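Local coordinates for protein putative cytidylyltransferase (Burkholderia pseudomallei, PDB 5X9Q) that probably transfers the adenylyl group of ATP to D-glycero-beta-D-manno-heptose 1-phosphate, giving ADP-heptose and diphosphate, at residues D46-H49 and R50-S54; I87-Q90 and E91-M94. One frame throughout, in Å; residues are numbered along the deposited sequence.

Contact 1: residues D46-H49 and R50-S54; sequences DILH and RGHVS
His49 and His52 meet ring against ring at the start of helix 50-62. Their imidazoles form an offset stack, with centroids 3.6 Å apart and planes at 24°. His52 ND1 lies over the centre of the His49 ring. In return, His49 NE2 sits above one face of His52, displaced toward the rim. The same ND1 atom works in its own ring plane as well: His49 N donates to His52 ND1 at 3.2 Å, and the N-H...N angle is 155°. His49 is the N-cap, and with His52 it makes a capping box. These residues belong to the sequence His-Arg-Gly-His, consistent with the HIGH-type motif of the nucleotidyltransferases in the HUP clan, where it serves nucleotide binding. The His49 CG lies between the backbone N and the carbonyl carbon (chi1 53°), which folds the ring back over the first turn. There its ND1 takes a weak bond from Gly51 N at 3.0 Å, met at the ring edge. Leu48 CD2 packs against His52 CB at 3.7 Å. The ring of Phe45 also meets His52. Arg50 extends to the second subunit, where its NH1 forms a salt bridge with Asp92 of that chain.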
ATOM      1  N   ASP A  46      -0.252  -8.267   9.083  1.00 30.82           N
ATOM      2  CA  ASP A  46       0.133  -7.422  10.236  1.00 31.14           C
ATOM      3  C   ASP A  46       0.932  -6.211   9.782  1.00 29.92           C
ATOM      4  O   ASP A  46       0.551  -5.077  10.042  1.00 34.38           O
ATOM      5  CB  ASP A  46       0.956  -8.204  11.271  1.00 35.27           C
ATOM      6  CG  ASP A  46       0.813  -7.634  12.704  1.00 44.36           C
ATOM      7  OD1 ASP A  46       0.108  -6.612  12.884  1.00 42.69           O
ATOM      8  OD2 ASP A  46       1.462  -8.159  13.646  1.00 46.74           O
ATOM      9  N   ILE A  47       2.062  -6.470   9.131  1.00 36.31           N
ATOM     10  CA  ILE A  47       2.874  -5.435   8.488  1.00 36.54           C
ATOM     11  C   ILE A  47       2.972  -5.729   7.005  1.00 36.00           C
ATOM     12  O   ILE A  47       3.475  -6.785   6.626  1.00 39.51           O
ATOM     13  CB  ILE A  47       4.296  -5.343   9.072  1.00 34.02           C
ATOM     14  CG1 ILE A  47       4.229  -4.870  10.516  1.00 42.55           C
ATOM     15  CG2 ILE A  47       5.124  -4.321   8.319  1.00 35.73           C
ATOM     16  CD1 ILE A  47       5.538  -5.008  11.225  1.00 56.57           C
ATOM     17  N   LEU A  48       2.467  -4.818   6.171  1.00 38.04           N
ATOM     18  CA  LEU A  48       2.529  -5.009   4.726  1.00 36.75           C
ATOM     19  C   LEU A  48       3.955  -4.916   4.257  1.00 38.72           C
ATOM     20  O   LEU A  48       4.676  -3.988   4.628  1.00 38.08           O
ATOM     21  CB  LEU A  48       1.685  -3.981   3.974  1.00 39.94           C
ATOM     22  CG  LEU A  48       0.188  -4.186   3.813  1.00 39.35           C
ATOM     23  CD1 LEU A  48      -0.364  -3.080   2.952  1.00 37.27           C
ATOM     24  CD2 LEU A  48      -0.036  -5.494   3.118  1.00 34.83           C
ATOM     25  N   HIS A  49       4.346  -5.851   3.403  1.00 33.41           N
ATOM     26  CA  HIS A  49       5.629  -5.760   2.743  1.00 33.28           C
ATOM     27  C   HIS A  49       5.406  -5.958   1.252  1.00 37.14           C
ATOM     28  O   HIS A  49       4.278  -6.191   0.811  1.00 34.13           O
ATOM     29  CB  HIS A  49       6.618  -6.790   3.293  1.00 29.76           C
ATOM     30  CG  HIS A  49       6.103  -8.191   3.273  1.00 39.98           C
ATOM     31  ND1 HIS A  49       5.953  -8.913   2.103  1.00 42.74           N
ATOM     32  CD2 HIS A  49       5.780  -9.040   4.280  1.00 42.70           C
ATOM     33  CE1 HIS A  49       5.502 -10.122   2.388  1.00 43.44           C
ATOM     34  NE2 HIS A  49       5.388 -10.226   3.703  1.00 43.79           N
ATOM     35  N   ARG A  50       6.481  -5.861   0.482  1.00 34.60           N
ATOM     36  CA  ARG A  50       6.384  -5.879  -0.967  1.00 38.89           C
ATOM     37  C   ARG A  50       5.833  -7.191  -1.536  1.00 37.47           C
ATOM     38  O   ARG A  50       5.176  -7.189  -2.576  1.00 37.01           O
ATOM     39  CB  ARG A  50       7.753  -5.576  -1.569  1.00 41.96           C
ATOM     40  CG  ARG A  50       7.712  -5.386  -3.056  1.00 35.79           C
ATOM     41  CD  ARG A  50       9.082  -5.133  -3.602  1.00 39.49           C
ATOM     42  NE  ARG A  50       8.994  -4.759  -5.002  1.00 54.89           N
ATOM     43  CZ  ARG A  50       9.966  -4.159  -5.675  1.00 56.95           C
ATOM     44  NH1 ARG A  50      11.114  -3.871  -5.067  1.00 49.05           N
ATOM     45  NH2 ARG A  50       9.788  -3.857  -6.955  1.00 61.64           N
ATOM     46  N   GLY A  51       6.091  -8.304  -0.858  1.00 38.21           N
ATOM     47  CA  GLY A  51       5.565  -9.591  -1.291  1.00 36.27           C
ATOM     48  C   GLY A  51       4.051  -9.631  -1.206  1.00 33.79           C
ATOM     49  O   GLY A  51       3.380 -10.136  -2.100  1.00 37.64           O
ATOM     50  N   HIS A  52       3.518  -9.066  -0.131  1.00 31.83           N
ATOM     51  CA  HIS A  52       2.084  -8.936   0.061  1.00 30.40           C
ATOM     52  C   HIS A  52       1.418  -8.205  -1.097  1.00 30.54           C
ATOM     53  O   HIS A  52       0.442  -8.689  -1.659  1.00 31.85           O
ATOM     54  CB  HIS A  52       1.797  -8.176   1.346  1.00 30.73           C
ATOM     55  CG  HIS A  52       1.992  -8.982   2.590  1.00 33.52           C
ATOM     56  ND1 HIS A  52       2.649  -8.490   3.694  1.00 35.21           N
ATOM     57  CD2 HIS A  52       1.588 -10.231   2.918  1.00 37.37           C
ATOM     58  CE1 HIS A  52       2.639  -9.399   4.651  1.00 42.31           C
ATOM     59  NE2 HIS A  52       2.001 -10.465   4.206  1.00 42.20           N
ATOM     60  N   VAL A  53       1.929  -7.033  -1.458  1.00 32.03           N
ATOM     61  CA  VAL A  53       1.255  -6.237  -2.479  1.00 29.56           C
ATOM     62  C   VAL A  53       1.492  -6.775  -3.880  1.00 28.43           C
ATOM     63  O   VAL A  53       0.612  -6.662  -4.727  1.00 32.74           O
ATOM     64  CB  VAL A  53       1.643  -4.731  -2.399  1.00 27.09           C
ATOM     65  CG1 VAL A  53       1.207  -4.154  -1.029  1.00 26.21           C
ATOM     66  CG2 VAL A  53       3.122  -4.515  -2.654  1.00 28.57           C
ATOM     67  N   SER A  54       2.659  -7.364  -4.118  1.00 27.55           N
ATOM     68  CA  SER A  54       2.965  -7.932  -5.424  1.00 30.53           C
ATOM     69  C   SER A  54       1.971  -9.057  -5.684  1.00 29.00           C
ATOM     70  O   SER A  54       1.412  -9.174  -6.774  1.00 30.06           O
ATOM     71  CB  SER A  54       4.397  -8.467  -5.461  1.00 34.03           C
ATOM     72  OG  SER A  54       5.333  -7.408  -5.550  1.00 48.24           O
TER

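Contact 2: residues I87-Q90 and E91-M94; sequences INVQ and EDRM
Arg93 reaches back across Gln90 in the first turn of helix 90-98, which has Val89 as its N-cap. The tight side is built round Arg93, a buried residue. Its chain bends at chi3 (-77°), which turns the guanidinium back toward the loop before the helix. Arg93 NE donates to Asn88 O at 3.2 Å. The acceptor lies near the guanidinium plane, but the donor stands well above the plane of the carbonyl. Nearer the backbone, Arg93 CG touches Asn88 CB at 3.7 Å. Arg93 NH2 passes Gln90 CA at 3.4 Å, and it also forms a salt bridge with Asp73 and a hydrogen bond with Asn71 O. Arg93 NH1 bonds to Val44 O, so several bonds fix the rotation of the group. The backbone closes the turn: Arg93 N donates to Val89 O at 3.0 Å, and Met94 N donates to Gln90 O. On the flank toward strand 65-71, Gln90 and Met94 extend alongside each other, and Gln90 NE2 comes within 3.6 Å of Met94 SD.

The outer side is looser. Val89 and Glu91 are exposed there. Glu91 OE2 forms a salt bridge with Arg50 of the second subunit, the residue that also holds Asp92. Val89 CG2 lies alongside the Asp92 carboxylate, 3.7 Å from Asp92 CG.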
ATOM      1  N   ILE A  87       0.632  -6.859  16.061  1.00 40.84           N
ATOM      2  CA  ILE A  87       0.865  -5.530  16.654  1.00 40.06           C
ATOM      3  C   ILE A  87      -0.110  -4.428  16.233  1.00 43.04           C
ATOM      4  O   ILE A  87      -0.085  -3.318  16.766  1.00 44.15           O
ATOM      5  CB  ILE A  87       2.303  -5.043  16.378  1.00 42.48           C
ATOM      6  CG1 ILE A  87       2.491  -4.752  14.888  1.00 53.17           C
ATOM      7  CG2 ILE A  87       3.315  -6.072  16.856  1.00 49.82           C
ATOM      8  CD1 ILE A  87       3.740  -3.958  14.575  1.00 64.02           C
ATOM      9  N   ASN A  88      -0.961  -4.754  15.274  1.00 40.67           N
ATOM     10  CA  ASN A  88      -1.944  -3.878  14.733  1.00 35.54           C
ATOM     11  C   ASN A  88      -3.225  -4.583  14.926  1.00 35.24           C
ATOM     12  O   ASN A  88      -3.334  -5.801  14.787  1.00 37.80           O
ATOM     13  CB  ASN A  88      -1.693  -3.636  13.245  1.00 37.22           C
ATOM     14  CG  ASN A  88      -0.763  -2.465  12.994  1.00 35.67           C
ATOM     15  OD1 ASN A  88      -0.896  -1.408  13.613  1.00 34.81           O
ATOM     16  ND2 ASN A  88       0.183  -2.645  12.082  1.00 35.50           N
ATOM     17  N   VAL A  89      -4.219  -3.784  15.300  1.00 32.30           N
ATOM     18  CA  VAL A  89      -5.560  -4.266  15.556  1.00 34.55           C
ATOM     19  C   VAL A  89      -6.225  -4.523  14.220  1.00 38.76           C
ATOM     20  O   VAL A  89      -5.931  -3.864  13.224  1.00 37.59           O
ATOM     21  CB  VAL A  89      -6.375  -3.259  16.389  1.00 36.03           C
ATOM     22  CG1 VAL A  89      -5.792  -3.135  17.788  1.00 36.84           C
ATOM     23  CG2 VAL A  89      -6.412  -1.905  15.697  1.00 35.94           C
ATOM     24  N   GLN A  90      -7.121  -5.496  14.209  1.00 33.66           N
ATOM     25  CA  GLN A  90      -7.830  -5.867  12.999  1.00 37.27           C
ATOM     26  C   GLN A  90      -8.424  -4.764  12.139  1.00 35.53           C
ATOM     27  O   GLN A  90      -8.624  -4.964  10.939  1.00 36.68           O
ATOM     28  CB  GLN A  90      -9.032  -6.748  13.325  1.00 32.04           C
ATOM     29  CG  GLN A  90      -9.581  -7.517  12.133  1.00 36.42           C
ATOM     30  CD  GLN A  90     -10.928  -8.141  12.444  1.00 41.62           C
ATOM     31  OE1 GLN A  90     -11.336  -8.210  13.608  1.00 47.33           O
ATOM     32  NE2 GLN A  90     -11.599  -8.648  11.420  1.00 34.44           N
ATOM     33  N   GLU A  91      -8.710  -3.602  12.729  1.00 30.71           N
ATOM     34  CA  GLU A  91      -9.363  -2.553  11.944  1.00 38.87           C
ATOM     35  C   GLU A  91      -8.240  -1.866  11.183  1.00 35.96           C
ATOM     36  O   GLU A  91      -8.395  -1.484  10.034  1.00 36.90           O
ATOM     37  CB  GLU A  91     -10.126  -1.528  12.778  1.00 47.86           C
ATOM     38  CG  GLU A  91     -10.891  -0.536  11.882  1.00 58.32           C
ATOM     39  CD  GLU A  91     -11.336   0.716  12.622  1.00 80.90           C
ATOM     40  OE1 GLU A  91     -11.579   0.638  13.850  1.00 88.69           O
ATOM     41  OE2 GLU A  91     -11.408   1.788  11.979  1.00 76.85           O
ATOM     42  N   ASP A  92      -7.097  -1.748  11.828  1.00 33.01           N
ATOM     43  CA  ASP A  92      -5.955  -1.131  11.198  1.00 36.60           C
ATOM     44  C   ASP A  92      -5.370  -1.996  10.095  1.00 31.67           C
ATOM     45  O   ASP A  92      -5.024  -1.478   9.035  1.00 32.74           O
ATOM     46  CB  ASP A  92      -4.910  -0.795  12.266  1.00 33.25           C
ATOM     47  CG  ASP A  92      -5.287   0.447  13.062  1.00 37.04           C
ATOM     48  OD1 ASP A  92      -6.452   0.909  12.936  1.00 39.91           O
ATOM     49  OD2 ASP A  92      -4.435   0.953  13.825  1.00 44.52           O
ATOM     50  N   ARG A  93      -5.300  -3.308  10.323  1.00 29.91           N
ATOM     51  CA  ARG A  93      -4.788  -4.214   9.306  1.00 30.37           C
ATOM     52  C   ARG A  93      -5.702  -4.200   8.097  1.00 28.78           C
ATOM     53  O   ARG A  93      -5.226  -4.174   6.970  1.00 28.79           O
ATOM     54  CB  ARG A  93      -4.640  -5.626   9.851  1.00 28.34           C
ATOM     55  CG  ARG A  93      -3.479  -5.767  10.807  1.00 31.03           C
ATOM     56  CD  ARG A  93      -3.328  -7.189  11.307  1.00 31.86           C
ATOM     57  NE  ARG A  93      -4.316  -7.525  12.326  1.00 30.74           N
ATOM     58  CZ  ARG A  93      -5.165  -8.545  12.233  1.00 33.04           C
ATOM     59  NH1 ARG A  93      -5.155  -9.325  11.157  1.00 29.18           N
ATOM     60  NH2 ARG A  93      -6.034  -8.779  13.211  1.00 33.67           N
ATOM     61  N   MET A  94      -7.007  -4.118   8.339  1.00 27.15           N
ATOM     62  CA  MET A  94      -7.977  -4.089   7.257  1.00 26.35           C
ATOM     63  C   MET A  94      -7.935  -2.758   6.514  1.00 31.59           C
ATOM     64  O   MET A  94      -8.048  -2.735   5.288  1.00 27.40           O
ATOM     65  CB  MET A  94      -9.381  -4.336   7.795  1.00 28.47           C
ATOM     66  CG  MET A  94      -9.573  -5.744   8.303  1.00 30.64           C
ATOM     67  SD  MET A  94     -11.162  -5.959   9.107  1.00 31.92           S
ATOM     68  CE  MET A  94     -12.288  -5.847   7.708  1.00 30.35           C
TER

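Contact 1 comes first along the chain, and contact 2 follows it. Their centres are about 14 Å apart. Contact 1 opens helix 50-62, after strand 38-43; contact 2 opens helix 90-98. Both lie in the cytidylyltransferase-like region, whose core is a parallel sheet with strand order 3-2-1-4-5. The two loops join directly. Asp46 OD2 probably accepts from Ile87 N at 2.9 Å, and Asp46 O from Asn88 ND2, while Ile47 and Ile87 pack together. Both contacts also reach the dimer interface, where the starts of these two helices are bridged between subunits.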